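Local coordinates for malonyl CoA-ACP transacylase (Xanthomonas oryzae pv. oryzae, PDB 3K89), which probably transfers the malonyl group from malonyl-CoA to holo-acyl carrier protein, supplying malonyl-ACP for fatty acid synthesis, at residues A[37-40]-A[45-48]. Numbering follows the deposited sequence.
Sequences EASE and DLWA
The D45 carboxylate, linked through a water to S39 OG, is approached on both faces: the backbone N of A48 comes to OD1 from one side, 63° out of the carboxylate plane, and the water donates to the same oxygen from the other. This is an N-cap. D45 immediately precedes helix 46-52, and A48 N lies 3.0 Å from D45 OD1 in a nearly straight bond. Aspartate suits the place because its short acidic side chain can fold back on the first turn, where its negative charge probably also interacts favourably with the helix dipole.

The preceding helix, 30-42, helps to complete the cap. S39 OG accepts from L46 N at 2.8 Å and 167°, and donates to F35 O one turn back in its own helix; serine suits, as a hydroxyl can do both at once. The water, which donates to S39 OG, accepts from W47 N at 3.1 Å, so all three N-H groups of the first turn have acceptors. The W47 indole meets the F35 ring edge-to-face.

Beside these polar links, A38 and L46 form the apolar part of the contact in the helical core of the acyltransferase domain. The small methyl of A38 fits close to helices 61-81 and 109-126. Leucine suits its buried place: turned from its carbonyl carbon (chi1 -59°), the branched L46 side chain passes S39 OG and brings CD1 to 3.8 Å from A38 CB.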
ATOM      1  N   GLU A  37     -13.355  -4.963 -14.851  1.00 11.06           N
ATOM      2  CA  GLU A  37     -14.052  -5.598 -13.730  1.00 12.07           C
ATOM      3  C   GLU A  37     -13.968  -4.726 -12.472  1.00 11.68           C
ATOM      4  O   GLU A  37     -14.968  -4.479 -11.803  1.00 12.16           O
ATOM      5  CB  GLU A  37     -13.433  -6.976 -13.493  1.00 11.82           C
ATOM      6  CG  GLU A  37     -14.059  -7.813 -12.378  1.00 13.48           C
ATOM      7  CD  GLU A  37     -13.427  -9.182 -12.243  1.00 16.13           C
ATOM      8  OE1 GLU A  37     -12.863  -9.682 -13.250  1.00 17.07           O
ATOM      9  OE2 GLU A  37     -13.522  -9.768 -11.127  1.00 16.23           O
ATOM     10  N   ALA A  38     -12.773  -4.229 -12.189  1.00 11.03           N
ATOM     11  CA  ALA A  38     -12.567  -3.340 -11.056  1.00 10.80           C
ATOM     12  C   ALA A  38     -13.373  -2.056 -11.232  1.00 11.39           C
ATOM     13  O   ALA A  38     -13.972  -1.555 -10.257  1.00 11.77           O
ATOM     14  CB  ALA A  38     -11.061  -3.033 -10.898  1.00 10.66           C
ATOM     15  N   SER A  39     -13.407  -1.538 -12.464  1.00 11.85           N
ATOM     16  CA  SER A  39     -14.083  -0.263 -12.762  1.00 12.79           C
ATOM     17  C   SER A  39     -15.576  -0.326 -12.465  1.00 13.72           C
ATOM     18  O   SER A  39     -16.164   0.656 -11.994  1.00 14.12           O
ATOM     19  CB  SER A  39     -13.871   0.135 -14.225  1.00 12.43           C
ATOM     20  OG  SER A  39     -12.518   0.503 -14.442  1.00 13.06           O
ATOM     21  N   GLU A  40     -16.186  -1.477 -12.730  1.00 14.65           N
ATOM     22  CA  GLU A  40     -17.595  -1.691 -12.365  1.00 16.48           C
ATOM     23  C   GLU A  40     -17.855  -1.498 -10.870  1.00 16.71           C
ATOM     24  O   GLU A  40     -18.866  -0.903 -10.477  1.00 17.13           O
ATOM     25  CB  GLU A  40     -18.091  -3.062 -12.855  1.00 17.18           C
ATOM     26  CG  GLU A  40     -18.261  -3.124 -14.381  1.00 21.44           C
ATOM     27  CD  GLU A  40     -19.124  -1.972 -14.925  1.00 27.88           C
ATOM     28  OE1 GLU A  40     -20.256  -1.769 -14.410  1.00 29.55           O
ATOM     29  OE2 GLU A  40     -18.665  -1.264 -15.853  1.00 30.25           O
ATOM     30  N   ASP A  45     -13.992   4.507 -14.876  1.00 15.44           N
ATOM     31  CA  ASP A  45     -13.144   3.763 -15.828  1.00 14.99           C
ATOM     32  C   ASP A  45     -11.681   3.923 -15.413  1.00 13.86           C
ATOM     33  O   ASP A  45     -11.018   4.916 -15.743  1.00 14.11           O
ATOM     34  CB  ASP A  45     -13.354   4.240 -17.281  1.00 15.53           C
ATOM     35  CG  ASP A  45     -12.640   3.361 -18.321  1.00 17.24           C
ATOM     36  OD1 ASP A  45     -11.636   2.675 -18.004  1.00 16.03           O
ATOM     37  OD2 ASP A  45     -13.084   3.369 -19.495  1.00 19.56           O
ATOM     38  N   LEU A  46     -11.189   2.938 -14.664  1.00 12.65           N
ATOM     39  CA  LEU A  46      -9.838   3.015 -14.102  1.00 12.81           C
ATOM     40  C   LEU A  46      -8.725   2.891 -15.144  1.00 12.59           C
ATOM     41  O   LEU A  46      -7.646   3.466 -14.972  1.00 12.41           O
ATOM     42  CB  LEU A  46      -9.651   1.941 -13.021  1.00 12.87           C
ATOM     43  CG  LEU A  46     -10.631   2.054 -11.864  1.00 11.88           C
ATOM     44  CD1 LEU A  46     -10.727   0.729 -11.075  1.00 10.10           C
ATOM     45  CD2 LEU A  46     -10.260   3.217 -10.962  1.00 12.12           C
ATOM     46  N   TRP A  47      -8.962   2.143 -16.224  1.00 13.26           N
ATOM     47  CA  TRP A  47      -7.951   2.045 -17.266  1.00 13.48           C
ATOM     48  C   TRP A  47      -7.816   3.374 -18.014  1.00 13.52           C
ATOM     49  O   TRP A  47      -6.711   3.873 -18.186  1.00 13.08           O
ATOM     50  CB  TRP A  47      -8.235   0.881 -18.235  1.00 13.42           C
ATOM     51  CG  TRP A  47      -7.111   0.665 -19.207  1.00 14.47           C
ATOM     52  CD1 TRP A  47      -7.127   0.945 -20.554  1.00 16.47           C
ATOM     53  CD2 TRP A  47      -5.791   0.188 -18.916  1.00 15.69           C
ATOM     54  NE1 TRP A  47      -5.916   0.632 -21.115  1.00 16.18           N
ATOM     55  CE2 TRP A  47      -5.072   0.172 -20.140  1.00 15.88           C
ATOM     56  CE3 TRP A  47      -5.153  -0.264 -17.750  1.00 15.31           C
ATOM     57  CZ2 TRP A  47      -3.743  -0.268 -20.235  1.00 14.16           C
ATOM     58  CZ3 TRP A  47      -3.815  -0.687 -17.839  1.00 15.03           C
ATOM     59  CH2 TRP A  47      -3.126  -0.674 -19.077  1.00 14.18           C
ATOM     60  N   ALA A  48      -8.948   3.979 -18.370  1.00 13.97           N
ATOM     61  CA  ALA A  48      -8.915   5.271 -19.073  1.00 14.61           C
ATOM     62  C   ALA A  48      -8.215   6.340 -18.235  1.00 14.29           C
ATOM     63  O   ALA A  48      -7.383   7.090 -18.739  1.00 14.25           O
ATOM     64  CB  ALA A  48     -10.314   5.725 -19.426  1.00 14.31           C
TER
HETATM   65  O   HOH W   1     -11.265   0.179 -16.944  1.00 15.80           O